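Heroin esterase (Rhodococcus sp., PDB 1LZL) probably hydrolyses acetyl esters, heroin among them, as a serine esterase of the alpha/beta hydrolase fold. Local coordinates at residues R68-D73 and F101-A106; P78-L83 and L109-A114; D193-V198 and N213-W218. One frame throughout, in Å; residues are numbered along the deposited sequence.

Contact 1: R68-D73 and F101-A106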
ATOM      1  N   ARG A  68      -3.287  -8.050  11.798  1.00 10.64           N
ATOM      2  CA  ARG A  68      -2.100  -8.806  12.207  1.00 10.40           C
ATOM      3  C   ARG A  68      -1.163  -7.798  12.854  1.00 11.74           C
ATOM      4  O   ARG A  68      -0.545  -6.959  12.183  1.00 12.53           O
ATOM      5  CB  ARG A  68      -1.437  -9.486  11.019  1.00 11.02           C
ATOM      6  CG  ARG A  68      -2.350 -10.470  10.311  1.00 11.67           C
ATOM      7  CD  ARG A  68      -1.744 -11.136   9.120  1.00 12.43           C
ATOM      8  NE  ARG A  68      -0.646 -12.087   9.294  1.00 12.78           N
ATOM      9  CZ  ARG A  68      -0.791 -13.321   9.736  1.00 14.68           C
ATOM     10  NH1 ARG A  68      -1.990 -13.775  10.091  1.00 15.48           N
ATOM     11  NH2 ARG A  68       0.294 -14.063   9.803  1.00 15.04           N
ATOM     12  N   PHE A  69      -1.059  -7.878  14.171  1.00 12.13           N
ATOM     13  CA  PHE A  69      -0.397  -6.853  14.985  1.00 11.93           C
ATOM     14  C   PHE A  69       0.942  -7.394  15.448  1.00 12.42           C
ATOM     15  O   PHE A  69       1.045  -8.330  16.277  1.00 13.57           O
ATOM     16  CB  PHE A  69      -1.318  -6.493  16.147  1.00 13.86           C
ATOM     17  CG  PHE A  69      -0.812  -5.351  17.005  1.00 12.58           C
ATOM     18  CD1 PHE A  69      -0.577  -4.116  16.427  1.00 12.84           C
ATOM     19  CD2 PHE A  69      -0.602  -5.488  18.377  1.00 14.01           C
ATOM     20  CE1 PHE A  69      -0.150  -3.014  17.172  1.00 15.34           C
ATOM     21  CE2 PHE A  69      -0.152  -4.422  19.139  1.00 14.41           C
ATOM     22  CZ  PHE A  69       0.096  -3.196  18.527  1.00 16.03           C
ATOM     23  N   VAL A  70       1.989  -6.848  14.875  1.00 13.91           N
ATOM     24  CA  VAL A  70       3.378  -7.233  15.018  1.00 14.41           C
ATOM     25  C   VAL A  70       4.058  -6.296  15.996  1.00 16.81           C
ATOM     26  O   VAL A  70       4.051  -5.060  15.812  1.00 15.28           O
ATOM     27  CB  VAL A  70       4.116  -7.256  13.671  1.00 15.18           C
ATOM     28  CG1 VAL A  70       5.528  -7.851  13.830  1.00 15.57           C
ATOM     29  CG2 VAL A  70       3.326  -8.048  12.625  1.00 16.41           C
ATOM     30  N   THR A  71       4.629  -6.870  17.050  1.00 17.03           N
ATOM     31  CA  THR A  71       5.327  -6.012  18.021  1.00 18.04           C
ATOM     32  C   THR A  71       6.754  -6.489  18.268  1.00 16.77           C
ATOM     33  O   THR A  71       7.081  -7.675  18.213  1.00 17.78           O
ATOM     34  CB  THR A  71       4.549  -5.926  19.342  1.00 19.86           C
ATOM     35  OG1 THR A  71       4.274  -7.273  19.774  1.00 20.30           O
ATOM     36  CG2 THR A  71       3.191  -5.263  19.136  1.00 21.85           C
ATOM     37  N   PRO A  72       7.673  -5.586  18.514  1.00 18.22           N
ATOM     38  CA  PRO A  72       9.048  -6.036  18.741  1.00 17.80           C
ATOM     39  C   PRO A  72       9.182  -6.585  20.161  1.00 22.62           C
ATOM     40  O   PRO A  72       8.554  -6.060  21.075  1.00 24.95           O
ATOM     41  CB  PRO A  72       9.834  -4.738  18.617  1.00 21.31           C
ATOM     42  CG  PRO A  72       8.878  -3.645  18.920  1.00 20.85           C
ATOM     43  CD  PRO A  72       7.508  -4.100  18.573  1.00 17.72           C
ATOM     44  N   ASP A  73       9.958  -7.618  20.386  1.00 24.28           N
ATOM     45  CA  ASP A  73      10.098  -8.124  21.768  1.00 29.00           C
ATOM     46  C   ASP A  73      10.962  -7.193  22.612  1.00 33.93           C
ATOM     47  O   ASP A  73      11.735  -6.389  22.084  1.00 35.43           O
ATOM     48  CB  ASP A  73      10.699  -9.527  21.733  1.00 26.68           C
ATOM     49  CG  ASP A  73       9.829 -10.519  20.973  1.00 28.75           C
ATOM     50  OD1 ASP A  73       8.614 -10.293  20.763  1.00 34.92           O
ATOM     51  OD2 ASP A  73      10.409 -11.567  20.593  1.00 40.14           O
ATOM     52  N   PHE A 101       7.559  -7.679   5.357  1.00 12.03           N
ATOM     53  CA  PHE A 101       7.834  -6.253   5.568  1.00 11.83           C
ATOM     54  C   PHE A 101       7.447  -5.837   6.979  1.00 11.66           C
ATOM     55  O   PHE A 101       8.166  -5.062   7.626  1.00 11.10           O
ATOM     56  CB  PHE A 101       7.099  -5.386   4.521  1.00 13.48           C
ATOM     57  CG  PHE A 101       7.368  -3.891   4.689  1.00 13.26           C
ATOM     58  CD1 PHE A 101       8.684  -3.419   4.608  1.00 14.99           C
ATOM     59  CD2 PHE A 101       6.319  -3.011   4.959  1.00 13.07           C
ATOM     60  CE1 PHE A 101       8.925  -2.049   4.781  1.00 14.04           C
ATOM     61  CE2 PHE A 101       6.545  -1.635   5.074  1.00 12.13           C
ATOM     62  CZ  PHE A 101       7.864  -1.177   4.993  1.00 12.88           C
ATOM     63  N   CYS A 102       6.299  -6.311   7.462  1.00 11.35           N
ATOM     64  CA  CYS A 102       5.850  -5.867   8.798  1.00 12.64           C
ATOM     65  C   CYS A 102       6.811  -6.359   9.889  1.00 12.29           C
ATOM     66  O   CYS A 102       7.106  -5.648  10.843  1.00 13.59           O
ATOM     67  CB  CYS A 102       4.408  -6.344   9.028  1.00 12.77           C
ATOM     68  SG  CYS A 102       3.265  -5.507   7.883  1.00 13.72           S
ATOM     69  N   VAL A 103       7.294  -7.609   9.717  1.00 14.27           N
ATOM     70  CA  VAL A 103       8.301  -8.110  10.657  1.00 14.20           C
ATOM     71  C   VAL A 103       9.563  -7.255  10.582  1.00 14.10           C
ATOM     72  O   VAL A 103      10.172  -6.891  11.598  1.00 15.01           O
ATOM     73  CB  VAL A 103       8.601  -9.581  10.332  1.00 15.28           C
ATOM     74  CG1 VAL A 103       9.877 -10.069  11.012  1.00 14.14           C
ATOM     75  CG2 VAL A 103       7.407 -10.434  10.759  1.00 17.07           C
ATOM     76  N   GLU A 104       9.978  -6.915   9.350  1.00 14.19           N
ATOM     77  CA  GLU A 104      11.182  -6.084   9.196  1.00 15.08           C
ATOM     78  C   GLU A 104      11.104  -4.771   9.951  1.00 13.47           C
ATOM     79  O   GLU A 104      12.021  -4.310  10.650  1.00 14.97           O
ATOM     80  CB  GLU A 104      11.466  -5.852   7.682  1.00 18.66           C
ATOM     81  CG  GLU A 104      12.826  -5.178   7.490  1.00 31.32           C
ATOM     82  CD  GLU A 104      13.259  -4.925   6.062  1.00 31.07           C
ATOM     83  OE1 GLU A 104      12.343  -4.835   5.201  1.00 52.22           O
ATOM     84  OE2 GLU A 104      14.491  -4.800   5.769  1.00 33.33           O
ATOM     85  N   VAL A 105       9.949  -4.106   9.790  1.00 13.67           N
ATOM     86  CA  VAL A 105       9.759  -2.802  10.455  1.00 13.22           C
ATOM     87  C   VAL A 105       9.796  -2.988  11.981  1.00 12.73           C
ATOM     88  O   VAL A 105      10.451  -2.219  12.685  1.00 13.81           O
ATOM     89  CB  VAL A 105       8.421  -2.202   9.983  1.00 12.20           C
ATOM     90  CG1 VAL A 105       7.992  -1.058  10.873  1.00 13.76           C
ATOM     91  CG2 VAL A 105       8.557  -1.792   8.506  1.00 14.89           C
ATOM     92  N   ALA A 106       9.082  -4.010  12.470  1.00 12.50           N
ATOM     93  CA  ALA A 106       9.037  -4.190  13.926  1.00 12.71           C
ATOM     94  C   ALA A 106      10.418  -4.531  14.461  1.00 15.04           C
ATOM     95  O   ALA A 106      10.902  -4.007  15.453  1.00 17.06           O
ATOM     96  CB  ALA A 106       8.057  -5.280  14.313  1.00 12.83           C
TER

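Contact 2: P78-L83 and L109-A114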
ATOM      1  N   PRO A  78       5.460   3.056  25.273  1.00 24.85           N
ATOM      2  CA  PRO A  78       4.697   3.113  24.035  1.00 23.06           C
ATOM      3  C   PRO A  78       5.596   3.373  22.831  1.00 21.59           C
ATOM      4  O   PRO A  78       6.545   4.152  22.941  1.00 22.03           O
ATOM      5  CB  PRO A  78       3.760   4.317  24.164  1.00 21.95           C
ATOM      6  CG  PRO A  78       3.795   4.641  25.620  1.00 28.89           C
ATOM      7  CD  PRO A  78       5.172   4.263  26.101  1.00 24.90           C
ATOM      8  N   VAL A  79       5.263   2.675  21.761  1.00 17.72           N
ATOM      9  CA  VAL A  79       6.102   2.845  20.570  1.00 17.37           C
ATOM     10  C   VAL A  79       5.272   3.370  19.413  1.00 13.33           C
ATOM     11  O   VAL A  79       4.042   3.233  19.466  1.00 15.38           O
ATOM     12  CB  VAL A  79       6.750   1.538  20.109  1.00 17.01           C
ATOM     13  CG1 VAL A  79       7.828   1.103  21.113  1.00 23.39           C
ATOM     14  CG2 VAL A  79       5.683   0.458  19.944  1.00 18.97           C
ATOM     15  N   PRO A  80       5.900   3.955  18.409  1.00 13.46           N
ATOM     16  CA  PRO A  80       5.132   4.324  17.203  1.00 13.26           C
ATOM     17  C   PRO A  80       4.514   3.095  16.548  1.00 12.99           C
ATOM     18  O   PRO A  80       4.963   1.956  16.776  1.00 14.02           O
ATOM     19  CB  PRO A  80       6.207   4.908  16.255  1.00 13.98           C
ATOM     20  CG  PRO A  80       7.313   5.361  17.154  1.00 16.50           C
ATOM     21  CD  PRO A  80       7.319   4.331  18.289  1.00 16.06           C
ATOM     22  N   VAL A  81       3.488   3.341  15.709  1.00 12.12           N
ATOM     23  CA  VAL A  81       2.864   2.236  14.989  1.00 11.70           C
ATOM     24  C   VAL A  81       2.723   2.586  13.503  1.00 11.47           C
ATOM     25  O   VAL A  81       2.424   3.726  13.171  1.00 11.85           O
ATOM     26  CB  VAL A  81       1.501   1.885  15.580  1.00 11.96           C
ATOM     27  CG1 VAL A  81       0.542   3.071  15.513  1.00 14.08           C
ATOM     28  CG2 VAL A  81       0.879   0.651  14.902  1.00 12.17           C
ATOM     29  N   LEU A  82       2.925   1.600  12.639  1.00 10.23           N
ATOM     30  CA  LEU A  82       2.659   1.713  11.217  1.00 10.30           C
ATOM     31  C   LEU A  82       1.378   0.924  10.941  1.00 10.93           C
ATOM     32  O   LEU A  82       1.384  -0.291  11.167  1.00 11.35           O
ATOM     33  CB  LEU A  82       3.816   1.152  10.400  1.00 10.67           C
ATOM     34  CG  LEU A  82       3.577   0.973   8.885  1.00 10.98           C
ATOM     35  CD1 LEU A  82       3.322   2.323   8.203  1.00 10.45           C
ATOM     36  CD2 LEU A  82       4.777   0.227   8.296  1.00 11.47           C
ATOM     37  N   LEU A  83       0.333   1.579  10.460  1.00  9.09           N
ATOM     38  CA  LEU A  83      -0.840   0.864   9.936  1.00  9.36           C
ATOM     39  C   LEU A  83      -0.467   0.513   8.502  1.00  8.81           C
ATOM     40  O   LEU A  83      -0.172   1.403   7.711  1.00  9.99           O
ATOM     41  CB  LEU A  83      -2.073   1.770  10.023  1.00 10.15           C
ATOM     42  CG  LEU A  83      -3.395   1.126   9.613  1.00 11.50           C
ATOM     43  CD1 LEU A  83      -3.979   0.291  10.712  1.00 23.15           C
ATOM     44  CD2 LEU A  83      -4.453   2.179   9.243  1.00 21.72           C
ATOM     45  N   LEU A 109      13.138  -1.336  13.426  1.00 16.34           N
ATOM     46  CA  LEU A 109      12.825  -0.023  13.937  1.00 14.62           C
ATOM     47  C   LEU A 109      12.250  -0.025  15.351  1.00 14.91           C
ATOM     48  O   LEU A 109      12.214   1.024  15.989  1.00 17.36           O
ATOM     49  CB  LEU A 109      11.784   0.683  13.021  1.00 14.57           C
ATOM     50  CG  LEU A 109      12.249   0.784  11.577  1.00 13.69           C
ATOM     51  CD1 LEU A 109      11.258   1.656  10.808  1.00 13.26           C
ATOM     52  CD2 LEU A 109      13.689   1.302  11.499  1.00 14.80           C
ATOM     53  N   GLY A 110      11.769  -1.197  15.818  1.00 15.73           N
ATOM     54  CA  GLY A 110      11.205  -1.225  17.157  1.00 18.65           C
ATOM     55  C   GLY A 110       9.836  -0.588  17.271  1.00 14.45           C
ATOM     56  O   GLY A 110       9.387  -0.063  18.288  1.00 19.53           O
ATOM     57  N   PHE A 111       9.102  -0.630  16.156  1.00 14.69           N
ATOM     58  CA  PHE A 111       7.786  -0.037  15.985  1.00 14.90           C
ATOM     59  C   PHE A 111       6.761  -1.177  15.920  1.00 12.99           C
ATOM     60  O   PHE A 111       7.051  -2.254  15.384  1.00 17.24           O
ATOM     61  CB  PHE A 111       7.671   0.820  14.730  1.00 13.00           C
ATOM     62  CG  PHE A 111       8.534   2.065  14.651  1.00 12.93           C
ATOM     63  CD1 PHE A 111       9.240   2.538  15.750  1.00 14.14           C
ATOM     64  CD2 PHE A 111       8.644   2.746  13.428  1.00 14.24           C
ATOM     65  CE1 PHE A 111      10.018   3.672  15.595  1.00 15.94           C
ATOM     66  CE2 PHE A 111       9.394   3.898  13.273  1.00 14.05           C
ATOM     67  CZ  PHE A 111      10.091   4.348  14.392  1.00 14.76           C
ATOM     68  N   ALA A 112       5.570  -0.915  16.466  1.00 13.68           N
ATOM     69  CA  ALA A 112       4.450  -1.822  16.223  1.00 11.71           C
ATOM     70  C   ALA A 112       3.952  -1.664  14.796  1.00 12.74           C
ATOM     71  O   ALA A 112       4.101  -0.612  14.172  1.00 11.76           O
ATOM     72  CB  ALA A 112       3.331  -1.518  17.206  1.00 13.11           C
ATOM     73  N   VAL A 113       3.387  -2.753  14.266  1.00 12.17           N
ATOM     74  CA  VAL A 113       2.827  -2.705  12.924  1.00  9.96           C
ATOM     75  C   VAL A 113       1.449  -3.335  12.965  1.00  9.89           C
ATOM     76  O   VAL A 113       1.271  -4.474  13.410  1.00 12.06           O
ATOM     77  CB  VAL A 113       3.724  -3.423  11.912  1.00 11.14           C
ATOM     78  CG1 VAL A 113       3.059  -3.311  10.540  1.00 13.70           C
ATOM     79  CG2 VAL A 113       5.145  -2.869  11.888  1.00 11.57           C
ATOM     80  N   ALA A 114       0.460  -2.571  12.512  1.00  9.95           N
ATOM     81  CA  ALA A 114      -0.934  -3.043  12.464  1.00  9.69           C
ATOM     82  C   ALA A 114      -1.240  -3.336  10.997  1.00 10.03           C
ATOM     83  O   ALA A 114      -1.511  -2.393  10.236  1.00  9.46           O
ATOM     84  CB  ALA A 114      -1.858  -1.984  13.053  1.00  9.84           C
TER

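Contact 3: D193-V198 and N213-W218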
ATOM      1  N   ASP A 193      -8.209   6.405 -11.087  1.00 11.58           N
ATOM      2  CA  ASP A 193      -8.965   5.454 -11.908  1.00 11.37           C
ATOM      3  C   ASP A 193      -9.019   5.899 -13.361  1.00 12.56           C
ATOM      4  O   ASP A 193      -9.482   5.108 -14.182  1.00 13.34           O
ATOM      5  CB  ASP A 193     -10.399   5.311 -11.378  1.00 11.12           C
ATOM      6  CG  ASP A 193     -11.102   6.651 -11.403  1.00 12.59           C
ATOM      7  OD1 ASP A 193     -10.673   7.612 -10.748  1.00 13.30           O
ATOM      8  OD2 ASP A 193     -12.115   6.715 -12.136  1.00 15.58           O
ATOM      9  N   ARG A 194      -8.597   7.112 -13.655  1.00 12.96           N
ATOM     10  CA  ARG A 194      -8.881   7.661 -15.001  1.00 12.61           C
ATOM     11  C   ARG A 194      -7.935   7.104 -16.029  1.00 13.07           C
ATOM     12  O   ARG A 194      -8.272   7.179 -17.241  1.00 16.25           O
ATOM     13  CB  ARG A 194      -8.803   9.183 -14.940  1.00 15.38           C
ATOM     14  CG  ARG A 194      -9.939   9.741 -14.124  1.00 15.07           C
ATOM     15  CD  ARG A 194      -9.754  11.170 -13.721  1.00 16.86           C
ATOM     16  NE  ARG A 194      -8.570  11.396 -12.898  1.00 14.71           N
ATOM     17  CZ  ARG A 194      -8.216  12.554 -12.369  1.00 16.48           C
ATOM     18  NH1 ARG A 194      -8.930  13.663 -12.530  1.00 20.95           N
ATOM     19  NH2 ARG A 194      -7.106  12.598 -11.637  1.00 18.97           N
ATOM     20  N   LEU A 195      -6.786   6.560 -15.705  1.00 12.59           N
ATOM     21  CA  LEU A 195      -5.913   5.871 -16.684  1.00 13.86           C
ATOM     22  C   LEU A 195      -5.501   6.781 -17.842  1.00 14.73           C
ATOM     23  O   LEU A 195      -5.418   6.315 -18.983  1.00 16.02           O
ATOM     24  CB  LEU A 195      -6.535   4.537 -17.159  1.00 14.69           C
ATOM     25  CG  LEU A 195      -7.184   3.680 -16.055  1.00 14.48           C
ATOM     26  CD1 LEU A 195      -7.643   2.317 -16.598  1.00 16.53           C
ATOM     27  CD2 LEU A 195      -6.248   3.479 -14.877  1.00 16.23           C
ATOM     28  N   GLU A 196      -5.249   8.054 -17.506  1.00 15.05           N
ATOM     29  CA  GLU A 196      -4.946   9.032 -18.580  1.00 14.73           C
ATOM     30  C   GLU A 196      -3.528   9.530 -18.604  1.00 16.17           C
ATOM     31  O   GLU A 196      -3.144  10.281 -19.513  1.00 16.16           O
ATOM     32  CB  GLU A 196      -5.886  10.241 -18.454  1.00 17.28           C
ATOM     33  CG  GLU A 196      -5.826  11.087 -17.174  1.00 26.65           C
ATOM     34  CD  GLU A 196      -7.036  11.984 -16.989  1.00 27.03           C
ATOM     35  OE1 GLU A 196      -7.995  11.959 -17.813  1.00 30.63           O
ATOM     36  OE2 GLU A 196      -7.085  12.768 -16.007  1.00 26.04           O
ATOM     37  N   THR A 197      -2.709   9.121 -17.641  1.00 12.50           N
ATOM     38  CA  THR A 197      -1.297   9.483 -17.707  1.00 11.27           C
ATOM     39  C   THR A 197      -0.596   8.776 -18.857  1.00 12.35           C
ATOM     40  O   THR A 197      -1.007   7.717 -19.348  1.00 12.00           O
ATOM     41  CB  THR A 197      -0.611   9.106 -16.370  1.00 11.33           C
ATOM     42  OG1 THR A 197      -0.783   7.694 -16.201  1.00 10.35           O
ATOM     43  CG2 THR A 197      -1.200   9.865 -15.204  1.00 13.22           C
ATOM     44  N   VAL A 198       0.561   9.343 -19.245  1.00 11.60           N
ATOM     45  CA  VAL A 198       1.351   8.653 -20.289  1.00 11.21           C
ATOM     46  C   VAL A 198       1.741   7.254 -19.870  1.00 12.32           C
ATOM     47  O   VAL A 198       1.634   6.304 -20.701  1.00 12.46           O
ATOM     48  CB  VAL A 198       2.626   9.448 -20.627  1.00 11.26           C
ATOM     49  CG1 VAL A 198       3.517   8.681 -21.597  1.00 11.83           C
ATOM     50  CG2 VAL A 198       2.214  10.793 -21.206  1.00 13.95           C
ATOM     51  N   ASN A 213      -4.667  -4.848 -16.710  1.00 12.11           N
ATOM     52  CA  ASN A 213      -4.975  -5.092 -15.290  1.00 11.73           C
ATOM     53  C   ASN A 213      -5.532  -3.861 -14.600  1.00 11.46           C
ATOM     54  O   ASN A 213      -6.405  -3.995 -13.716  1.00 12.04           O
ATOM     55  CB  ASN A 213      -3.739  -5.614 -14.535  1.00 12.83           C
ATOM     56  CG  ASN A 213      -3.541  -7.101 -14.621  1.00 13.40           C
ATOM     57  OD1 ASN A 213      -4.441  -7.809 -15.163  1.00 14.87           O
ATOM     58  ND2 ASN A 213      -2.453  -7.638 -14.090  1.00 14.00           N
ATOM     59  N   ALA A 214      -5.024  -2.665 -14.929  1.00 11.71           N
ATOM     60  CA  ALA A 214      -5.503  -1.430 -14.308  1.00 12.24           C
ATOM     61  C   ALA A 214      -6.989  -1.224 -14.528  1.00 12.69           C
ATOM     62  O   ALA A 214      -7.766  -0.918 -13.614  1.00 12.12           O
ATOM     63  CB  ALA A 214      -4.696  -0.209 -14.820  1.00 12.87           C
ATOM     64  N   ILE A 215      -7.465  -1.469 -15.786  1.00 12.38           N
ATOM     65  CA  ILE A 215      -8.883  -1.299 -16.073  1.00 12.56           C
ATOM     66  C   ILE A 215      -9.731  -2.231 -15.212  1.00 12.79           C
ATOM     67  O   ILE A 215     -10.727  -1.838 -14.634  1.00 15.08           O
ATOM     68  CB  ILE A 215      -9.151  -1.568 -17.580  1.00 13.56           C
ATOM     69  CG1 ILE A 215      -8.492  -0.487 -18.458  1.00 15.17           C
ATOM     70  CG2 ILE A 215     -10.634  -1.755 -17.842  1.00 17.11           C
ATOM     71  CD1 ILE A 215      -8.343  -0.891 -19.936  1.00 15.77           C
ATOM     72  N   LEU A 216      -9.334  -3.493 -15.168  1.00 13.24           N
ATOM     73  CA  LEU A 216     -10.079  -4.521 -14.440  1.00 12.27           C
ATOM     74  C   LEU A 216     -10.032  -4.214 -12.947  1.00 11.95           C
ATOM     75  O   LEU A 216     -11.057  -4.396 -12.232  1.00 13.67           O
ATOM     76  CB  LEU A 216      -9.517  -5.925 -14.692  1.00 15.20           C
ATOM     77  CG  LEU A 216      -9.987  -6.609 -16.004  1.00 23.12           C
ATOM     78  CD1 LEU A 216     -10.388  -5.580 -17.030  1.00 39.50           C
ATOM     79  CD2 LEU A 216      -8.921  -7.578 -16.437  1.00 21.22           C
ATOM     80  N   SER A 217      -8.921  -3.719 -12.449  1.00 11.97           N
ATOM     81  CA  SER A 217      -8.781  -3.464 -10.993  1.00 10.22           C
ATOM     82  C   SER A 217      -9.745  -2.394 -10.559  1.00 11.22           C
ATOM     83  O   SER A 217     -10.476  -2.555  -9.575  1.00 11.22           O
ATOM     84  CB  SER A 217      -7.343  -3.040 -10.742  1.00 10.43           C
ATOM     85  OG  SER A 217      -7.087  -2.492  -9.444  1.00 11.14           O
ATOM     86  N   TRP A 218      -9.806  -1.272 -11.289  1.00 11.64           N
ATOM     87  CA  TRP A 218     -10.746  -0.236 -10.854  1.00 11.62           C
ATOM     88  C   TRP A 218     -12.196  -0.649 -11.040  1.00 11.78           C
ATOM     89  O   TRP A 218     -13.067  -0.264 -10.278  1.00 12.44           O
ATOM     90  CB  TRP A 218     -10.447   1.070 -11.596  1.00 12.78           C
ATOM     91  CG  TRP A 218      -9.193   1.727 -11.036  1.00 11.02           C
ATOM     92  CD1 TRP A 218      -7.920   1.732 -11.597  1.00 11.66           C
ATOM     93  CD2 TRP A 218      -9.126   2.467  -9.822  1.00 10.78           C
ATOM     94  NE1 TRP A 218      -7.047   2.452 -10.778  1.00 11.64           N
ATOM     95  CE2 TRP A 218      -7.782   2.897  -9.688  1.00 10.72           C
ATOM     96  CE3 TRP A 218     -10.042   2.802  -8.818  1.00 11.08           C
ATOM     97  CZ2 TRP A 218      -7.348   3.648  -8.607  1.00 11.30           C
ATOM     98  CZ3 TRP A 218      -9.619   3.567  -7.726  1.00 11.48           C
ATOM     99  CH2 TRP A 218      -8.273   3.988  -7.627  1.00 11.46           C
TER

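Contact 1: R68-D73 and F101-A106
The strand carrying V70 and P72 packs against the helix carrying C102 and A106 with their axes 7.8 Å apart at closest approach and their N-to-C directions only 30° from parallel. This is helix-on-sheet packing of the alpha/beta hydrolase fold: helix 99-109, the connection between parallel strands 79-85 and 112-116, also reaches strand 65-72, which lies antiparallel beside 112-116. The strand edges are engaged elsewhere, since V70 pairs through its backbone with V113 and T71 with S50. What meets the helix is mainly the V70 side chain, which points toward it, with P72 second.

Both methyls of V70 are used. With CG1 anti to the backbone N (chi1 -172°), that methyl is directed at the helix, where A106 CB lies 3.6 Å from V70 CG1. The same methyl sits 4.0 Å from C102 O and also looks toward V103, whose CG2 is 4.4 Å from V70 CG1. The second branch goes to the preceding part of the helix, V70 CG2 lying 4.1 Å from C102 CB. V70 thus fits against C102, V103 and A106, touching carbons and one backbone oxygen. C102 and A106, both pointing toward the strand, are small residues, which is consistent with the close approach of the axes. A106 in addition touches V49, so that it bridges two strands of the sheet.

Further along, the strand comes nearest the helix at P72, whose CA is 5.2 Å from A106 CA. There the proline ring meets a backbone carbonyl, P72 CB lying 3.4 Å from A106 O.

Contact 2: P78-L83 and L109-A114
P80 and F111 meet just before a parallel pairing of V81-A112, L82-V113 and L83-A114, which joins the two strands of the beta-alpha-beta unit whose helix is 99-109. Three backbone bonds define the register. A112 N donates to P80 O in a bent bond (N-H...O 138°), whereas the next two are straighter: L82 N gives to A112 O at 2.9 Å and A114 N to L82 O at 2.8 Å. P80 has no N-H, so it joins the ladder through its carbonyl. V81 turns its backbone to strand 153-159, which makes 79-85 an interior strand.

Packing is tightest round the F111 ring. P80 lies over one face, its CB 4.0 Å from the ring centroid and 13° off the normal, a CH-pi contact; P80 CG reaches F111 CE1 at 3.5 Å. L109 CB, from the same segment as the phenyl, covers the opposite face. F111 CG anti to its carbonyl carbon (chi1 -64°) sets the ring against P80, and the side chain also touches I312 of helix 299-315. Without the ring, as with an alanine here, P80 CB and L109 CB would probably face a gap, and I312 would lose a partner.

Deeper in, A114 CB meets L83 CD1 at 3.9 Å on the face covered by helix 128-142, while L82 and V113 face helix 99-109. Toward solvent the contact thins out: P78 is exposed and does not touch the other segment, and the partly exposed V79 meets mainly a backbone oxygen, G110 O. Three N-H...O bonds thus satisfy main-chain groups in a largely buried pairing, to which the side chains, none of them charged, add mostly apolar contacts and one CH-pi contact.

Contact 3: D193-V198 and N213-W218
D193 crosses the W218 indole with its backbone: its CA stands 3.5 Å above the centroid of the five-membered ring, 8° off the normal, a CH-pi contact over the face. D193 CB follows at 3.5 Å from W218 CD2, while D193 N, buried here, has no hydrogen-bonding partner in the model. The carboxylate, turned by chi1 60° to lie between its own N and carbonyl carbon, leads away from the indole to a hydrogen bond with Y226 and a salt bridge with R242.

L195, in a left-handed backbone conformation (phi 58°), directs its two methyls to different helix residues. L195 CD1 presses on I215 CG1 at a tight 3.5 Å, the side chains crossing at about a right angle; L195 CD2 lies 4.0 Å from A214 CB and also meets W218 CD1 obliquely. T197 then N-caps helix 198-202, its OG1 bonding M200 N.

The loop-to-helix packing belongs to the excursion between strands 183-187 and 252-257, the place where alpha/beta hydrolases commonly insert cap elements. S217 OG of the same helix bonds G89 O, within the HGGG sequence that probably forms the oxyanion hole, as in hormone-sensitive-lipase-like esterases.

In the fold
Contacts 1 and 2 are one continuous piece of core, their centres 7 Å apart. Strands 65-72 and 112-116 are neighbours in the sheet, joined by a probable hydrogen bond of 2.9 Å between V70 O and V113 N, and C102 SG packs on V113 CG1 at 3.5 Å. Contact 3 is separate, on the other side of the chain's centre: its nearest atoms are about 17 Å from those of contact 2 and about 20 Å from those of contact 1. Contacts 2 and 3 each approach the probable catalytic region: L82 lies near the probable nucleophile elbow at S160 without touching it, and W218 lies near the start of helix 161-176, likewise without touching.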